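Local coordinates for protein diaminopimelate decarboxylase (Helicobacter pylori, PDB 2QGH) that catalyses the pyridoxal-phosphate-dependent decarboxylation of meso-diaminopimelate to L-lysine, the last step of lysine biosynthesis, at residues N129-M134 / N175-G180; L189-K192 / E198-S201; V110-F115 / F133-T138. All blocks are in the same frame, centred on the assembly; numbering follows the deposited sequence.

Interaction 1. Residues N129-M134 / N175-G180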
# COMPACT_ATOMS: atom_id res chain seq x y z
N ASN A 129 -9.60 9.08 22.68
CA ASN A 129 -10.53 9.87 21.90
C ASN A 129 -11.49 8.90 21.25
O ASN A 129 -11.15 8.24 20.28
CB ASN A 129 -9.76 10.68 20.86
CG ASN A 129 -10.60 11.78 20.25
OD1 ASN A 129 -11.34 12.48 20.94
ND2 ASN A 129 -10.48 11.94 18.94
N VAL A 130 -12.70 8.80 21.81
CA VAL A 130 -13.68 7.85 21.31
C VAL A 130 -14.49 8.35 20.12
O VAL A 130 -14.85 9.53 20.04
CB VAL A 130 -14.62 7.38 22.44
CG1 VAL A 130 -13.87 7.36 23.75
CG2 VAL A 130 -15.82 8.26 22.52
N GLU A 131 -14.78 7.43 19.20
CA GLU A 131 -15.50 7.77 17.99
C GLU A 131 -16.91 7.18 17.93
O GLU A 131 -17.67 7.48 17.01
CB GLU A 131 -14.69 7.32 16.78
CG GLU A 131 -13.20 7.66 16.87
CD GLU A 131 -12.73 8.56 15.74
OE1 GLU A 131 -11.51 8.79 15.64
OE2 GLU A 131 -13.58 9.04 14.96
N SER A 132 -17.26 6.33 18.89
CA SER A 132 -18.60 5.74 18.91
C SER A 132 -19.10 5.53 20.33
O SER A 132 -18.32 5.41 21.26
CB SER A 132 -18.61 4.40 18.15
OG SER A 132 -17.96 3.37 18.88
N PHE A 133 -20.42 5.50 20.49
CA PHE A 133 -21.00 5.29 21.80
C PHE A 133 -20.66 3.88 22.29
O PHE A 133 -20.42 3.68 23.48
CB PHE A 133 -22.51 5.50 21.75
CG PHE A 133 -23.12 5.95 23.06
CD1 PHE A 133 -24.35 6.60 23.08
CD2 PHE A 133 -22.47 5.74 24.27
CE1 PHE A 133 -24.92 7.04 24.29
CE2 PHE A 133 -23.02 6.18 25.48
CZ PHE A 133 -24.25 6.83 25.48
N MET A 134 -20.63 2.92 21.37
CA MET A 134 -20.31 1.54 21.73
C MET A 134 -18.86 1.43 22.19
O MET A 134 -18.52 0.57 22.99
CB MET A 134 -20.57 0.58 20.56
CG MET A 134 -20.52 -0.90 20.95
SD MET A 134 -20.85 -2.10 19.61
CE MET A 134 -22.61 -1.73 19.25
N ASN A 175 -18.58 10.56 6.40
CA ASN A 175 -17.45 9.80 6.94
C ASN A 175 -17.73 9.03 8.24
O ASN A 175 -18.70 9.31 8.95
CB ASN A 175 -16.28 10.75 7.15
CG ASN A 175 -15.96 11.55 5.90
OD1 ASN A 175 -15.90 12.78 5.93
ND2 ASN A 175 -15.76 10.84 4.79
N LYS A 176 -16.86 8.07 8.54
CA LYS A 176 -16.98 7.21 9.73
C LYS A 176 -16.34 7.81 10.97
O LYS A 176 -16.35 7.19 12.03
CB LYS A 176 -16.32 5.86 9.45
CG LYS A 176 -14.79 5.93 9.30
CD LYS A 176 -14.17 4.56 9.00
CE LYS A 176 -12.64 4.64 8.99
NZ LYS A 176 -11.99 3.33 8.75
N PHE A 177 -15.81 9.02 10.86
CA PHE A 177 -15.13 9.65 11.98
C PHE A 177 -15.97 10.63 12.79
O PHE A 177 -16.69 11.46 12.24
CB PHE A 177 -13.88 10.37 11.47
CG PHE A 177 -12.94 9.48 10.70
CD1 PHE A 177 -12.20 8.50 11.36
CD2 PHE A 177 -12.81 9.61 9.32
CE1 PHE A 177 -11.34 7.66 10.65
CE2 PHE A 177 -11.95 8.78 8.61
CZ PHE A 177 -11.21 7.80 9.27
N GLY A 178 -15.86 10.51 14.11
CA GLY A 178 -16.59 11.38 15.01
C GLY A 178 -18.09 11.13 15.05
O GLY A 178 -18.59 10.20 14.42
N VAL A 179 -18.80 11.97 15.80
CA VAL A 179 -20.25 11.83 15.90
C VAL A 179 -20.93 13.20 15.92
O VAL A 179 -20.30 14.20 16.28
CB VAL A 179 -20.67 11.05 17.16
CG1 VAL A 179 -22.14 10.76 17.09
CG2 VAL A 179 -19.90 9.75 17.28
N GLY A 180 -22.20 13.23 15.53
CA GLY A 180 -22.95 14.47 15.52
C GLY A 180 -23.10 15.10 16.89
O GLY A 180 -22.81 14.47 17.90
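Glu131 reaches from just beyond strand 127-130 to residues 175-180 of the loop before helix 181-193, and its carboxylate takes hold of the peptide N-H of Gly178. From CB the chain first puts CG anti to the carbonyl carbon (chi1 -45°), then bends at chi2, and this bend brings the carboxylate to the loop although CB sets out alongside it. CG packs against Val110. OE2 accepts from Gly178 N at 2.8 Å, met nearly along its own C-O axis, with an N-H...O angle of 154°. The same oxygen lies 3.4 Å from Phe177 CA and, near the plane of the ring, at the edge of Phe177, where CD1 is 3.9 Å from OE2. Lys176 CG sits over one face of that ring. OE1 forms a salt bridge with Arg155. A step further along the loop, Val179 points its CB toward the strand end and presses CG2 to 3.2 Å from Glu131 O. That carbonyl oxygen, like those of Lys176 and Gly178, accepts a hydrogen bond from Lys299 of the second subunit, so this edge of the barrel lies against the mixed-sheet part of the second subunit. A buried carboxylate held by an arginine on one oxygen and a peptide N-H on the other is probably ionised, and its two partners together would fix the rotation of the group.

Interaction 2. Residues L189-K192 / E198-S201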
# COMPACT_ATOMS: atom_id res chain seq x y z
N LEU A 189 -22.80 13.20 28.61
CA LEU A 189 -23.57 13.08 29.84
C LEU A 189 -23.35 11.69 30.41
O LEU A 189 -23.22 11.52 31.62
CB LEU A 189 -25.06 13.31 29.55
CG LEU A 189 -25.40 14.71 29.03
CD1 LEU A 189 -26.87 14.80 28.64
CD2 LEU A 189 -25.06 15.73 30.11
N TRP A 190 -23.28 10.71 29.52
CA TRP A 190 -23.08 9.32 29.90
C TRP A 190 -21.74 9.09 30.58
O TRP A 190 -21.65 8.33 31.55
CB TRP A 190 -23.16 8.45 28.66
CG TRP A 190 -23.71 7.11 28.93
CD1 TRP A 190 -25.03 6.76 28.99
CD2 TRP A 190 -22.97 5.92 29.19
NE1 TRP A 190 -25.16 5.42 29.25
CE2 TRP A 190 -23.90 4.88 29.38
CE3 TRP A 190 -21.60 5.63 29.27
CZ2 TRP A 190 -23.52 3.57 29.65
CZ3 TRP A 190 -21.22 4.33 29.54
CH2 TRP A 190 -22.17 3.31 29.73
N ALA A 191 -20.69 9.73 30.07
CA ALA A 191 -19.36 9.59 30.64
C ALA A 191 -19.27 10.32 31.97
O ALA A 191 -18.47 9.97 32.84
CB ALA A 191 -18.30 10.12 29.67
N LYS A 192 -20.10 11.35 32.14
CA LYS A 192 -20.11 12.13 33.38
C LYS A 192 -20.67 11.28 34.52
O LYS A 192 -20.07 11.20 35.59
CB LYS A 192 -20.96 13.39 33.19
CG LYS A 192 -21.02 14.31 34.39
CD LYS A 192 -21.90 15.52 34.08
CE LYS A 192 -22.03 16.48 35.26
NZ LYS A 192 -22.89 15.93 36.35
N GLU A 198 -14.10 9.78 32.57
CA GLU A 198 -13.88 11.17 32.96
C GLU A 198 -13.68 11.98 31.69
O GLU A 198 -12.57 12.08 31.17
CB GLU A 198 -12.65 11.27 33.87
CG GLU A 198 -12.25 12.69 34.25
CD GLU A 198 -11.07 12.73 35.21
OE1 GLU A 198 -10.07 12.01 34.97
OE2 GLU A 198 -11.13 13.48 36.21
N PRO A 199 -14.77 12.57 31.16
CA PRO A 199 -14.68 13.38 29.94
C PRO A 199 -13.88 14.64 30.23
O PRO A 199 -14.28 15.46 31.05
CB PRO A 199 -16.14 13.67 29.60
CG PRO A 199 -16.77 13.76 30.96
CD PRO A 199 -16.15 12.59 31.69
N VAL A 200 -12.75 14.80 29.55
CA VAL A 200 -11.91 15.97 29.78
C VAL A 200 -11.57 16.74 28.52
O VAL A 200 -10.90 17.77 28.57
CB VAL A 200 -10.59 15.55 30.48
CG1 VAL A 200 -10.90 14.84 31.78
CG2 VAL A 200 -9.76 14.64 29.57
N SER A 201 -12.05 16.28 27.38
CA SER A 201 -11.70 16.96 26.15
C SER A 201 -12.71 16.82 25.03
O SER A 201 -13.47 15.86 24.99
CB SER A 201 -10.34 16.42 25.69
OG SER A 201 -10.07 16.78 24.36
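Ala191 on helix 181-193 and Pro199 on strand 197-203 face each other directly, each with its CB turned toward the opposite segment. The methyl of Ala191 sits over one face of the pyrrolidine ring, displaced from the ring centre toward the CG-CD bond: CB is 3.8 Å from Pro199 CD and 4.2 Å from Pro199 CG, with Pro199 CB at a similar distance, so the methyl touches all three ring methylenes. Beside the methyl, the carbonyl oxygen of Ala191 approaches the CD end of the ring, 3.7 Å from Pro199 CD. The CA atoms of Ala191 and Pro199 are 6.1 Å apart, and the small methyl and compact ring span that distance. This is the helix-to-strand packing of an alpha/beta barrel, in which eight parallel strands close into a cylinder inside a ring of helices; here the helix leads through a short turn into the next strand. Pro199 also rests on Ile152 of the adjoining strand 150-155 and on Ile235 in a loop. Lys192, one residue beyond Ala191, adds only a marginal touch through its backbone N, 4.2 Å from Pro199 CD. Its aliphatic chain starts with CG anti to the backbone N (chi1 -178°) and carries the amino end away from the strand. Glu198 CB points away from the helix, and its side chain packs on Lys149 and on Arg151 of strand 150-155.

Interaction 3. Residues V110-F115 / F133-T138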
# COMPACT_ATOMS: atom_id res chain seq x y z
N VAL A 110 -11.32 4.68 15.32
CA VAL A 110 -12.69 4.21 15.28
C VAL A 110 -12.72 2.70 15.54
O VAL A 110 -13.75 2.13 15.90
CB VAL A 110 -13.32 4.50 13.90
CG1 VAL A 110 -12.69 3.63 12.82
CG2 VAL A 110 -14.81 4.27 13.95
N GLY A 111 -11.57 2.05 15.38
CA GLY A 111 -11.53 0.62 15.60
C GLY A 111 -10.55 0.08 16.64
O GLY A 111 -9.90 -0.93 16.40
N LYS A 112 -10.45 0.74 17.78
CA LYS A 112 -9.54 0.26 18.83
C LYS A 112 -10.12 -1.07 19.35
O LYS A 112 -11.33 -1.18 19.57
CB LYS A 112 -9.47 1.24 20.00
CG LYS A 112 -9.31 2.71 19.65
CD LYS A 112 -9.41 3.53 20.94
CE LYS A 112 -9.16 5.01 20.73
NZ LYS A 112 -10.23 5.65 19.92
N SER A 113 -9.28 -2.07 19.56
CA SER A 113 -9.78 -3.32 20.08
C SER A 113 -9.66 -3.33 21.60
O SER A 113 -8.95 -2.51 22.17
CB SER A 113 -9.01 -4.50 19.48
OG SER A 113 -7.68 -4.55 19.95
N ALA A 114 -10.36 -4.25 22.25
CA ALA A 114 -10.32 -4.37 23.70
C ALA A 114 -8.87 -4.45 24.16
O ALA A 114 -8.51 -3.89 25.19
CB ALA A 114 -11.07 -5.61 24.14
N PHE A 115 -8.04 -5.16 23.40
CA PHE A 115 -6.64 -5.27 23.79
C PHE A 115 -5.96 -3.90 23.80
O PHE A 115 -5.26 -3.56 24.75
CB PHE A 115 -5.87 -6.21 22.86
CG PHE A 115 -4.41 -6.32 23.21
CD1 PHE A 115 -4.02 -6.89 24.43
CD2 PHE A 115 -3.44 -5.84 22.35
CE1 PHE A 115 -2.67 -6.96 24.78
CE2 PHE A 115 -2.09 -5.91 22.69
CZ PHE A 115 -1.70 -6.47 23.90
N PHE A 133 -20.42 5.50 20.49
CA PHE A 133 -21.00 5.29 21.80
C PHE A 133 -20.66 3.88 22.29
O PHE A 133 -20.42 3.68 23.48
CB PHE A 133 -22.51 5.50 21.75
CG PHE A 133 -23.12 5.95 23.06
CD1 PHE A 133 -24.35 6.60 23.08
CD2 PHE A 133 -22.47 5.74 24.27
CE1 PHE A 133 -24.92 7.04 24.29
CE2 PHE A 133 -23.02 6.18 25.48
CZ PHE A 133 -24.25 6.83 25.48
N MET A 134 -20.63 2.92 21.37
CA MET A 134 -20.31 1.54 21.73
C MET A 134 -18.86 1.43 22.19
O MET A 134 -18.52 0.57 22.99
CB MET A 134 -20.57 0.58 20.56
CG MET A 134 -20.52 -0.90 20.95
SD MET A 134 -20.85 -2.10 19.61
CE MET A 134 -22.61 -1.73 19.25
N GLU A 135 -18.00 2.30 21.67
CA GLU A 135 -16.59 2.30 22.07
C GLU A 135 -16.52 2.82 23.51
O GLU A 135 -15.76 2.31 24.32
CB GLU A 135 -15.76 3.23 21.18
CG GLU A 135 -14.26 3.09 21.37
CD GLU A 135 -13.49 4.35 20.98
OE1 GLU A 135 -13.92 5.05 20.03
OE2 GLU A 135 -12.45 4.64 21.62
N LEU A 136 -17.30 3.85 23.80
CA LEU A 136 -17.34 4.45 25.12
C LEU A 136 -17.77 3.43 26.17
O LEU A 136 -17.21 3.38 27.27
CB LEU A 136 -18.30 5.64 25.13
CG LEU A 136 -18.24 6.59 26.33
CD1 LEU A 136 -16.94 7.38 26.32
CD2 LEU A 136 -19.43 7.54 26.29
N LYS A 137 -18.77 2.62 25.84
CA LYS A 137 -19.27 1.61 26.76
C LYS A 137 -18.23 0.50 26.92
O LYS A 137 -18.10 -0.10 27.99
CB LYS A 137 -20.58 1.01 26.24
CG LYS A 137 -21.77 1.97 26.30
CD LYS A 137 -22.99 1.37 25.61
CE LYS A 137 -24.24 2.21 25.84
NZ LYS A 137 -24.82 2.01 27.20
N THR A 138 -17.49 0.23 25.85
CA THR A 138 -16.47 -0.80 25.86
C THR A 138 -15.33 -0.37 26.78
O THR A 138 -14.85 -1.15 27.59
CB THR A 138 -15.94 -1.05 24.45
OG1 THR A 138 -17.03 -1.41 23.60
CG2 THR A 138 -14.92 -2.17 24.45
O HOH W 1 -15.37 3.70 17.60
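The carboxylate of Glu135 takes the ammonium of Lys112 from above its plane: NZ is 3.0 Å from OE2 and lies 36° out of the plane, in a salt bridge. The lysine methylenes follow the amino group in, with Lys112 CD 3.3 Å from Glu135 OE2. The other oxygen, OE1, accepts from Glu131 N and from a water that lies 3.1 Å from it and also donates to Val110 O at 2.8 Å. The two chains run obliquely past each other; that of Lys112 bends only at its last torsion (chi4 67°), which turns NZ also onto the carbonyl oxygens of Gly109 and Asn129. Three acceptors thus surround this buried ammonium, and Phe107 adds a cation-pi contact. Within the same helix as Glu135, Met134 O accepts from both Thr138 N and Thr138 OG1, the latter at 2.6 Å, from opposite faces of its carbonyl plane. Glu135 belongs to the first turn of helix 133-146, where Ser132 OG caps its backbone N. The contact therefore ties the loop ahead of helix 114-122 to the start of helix 133-146, beside strand 127-130 of the barrel, while Tyr297 of the second subunit packs against Glu135 and Thr138.

Overall arrangement
All three contacts lie in the pyridoxal-binding barrel domain, on the same side of the chain's centre. Interactions 1 and 3 are neighbours, with centres about 10 Å apart; they share Phe133 and Met134, and Lys176 O lies 3.8 Å from Val110 CG2. Both also meet the second subunit. Interaction 2 stands further out, about 14 Å from interaction 1 and 15 Å from interaction 3 between centres, and joins them through Trp190, whose CG is 3.5 Å from Phe133 CZ in an edge-to-face pair. The side chains of Glu131 and Lys112 are about 6 Å and 9 Å from a bound pyridoxal phosphate, and that of Phe177 is about 7 Å from a bound lysine.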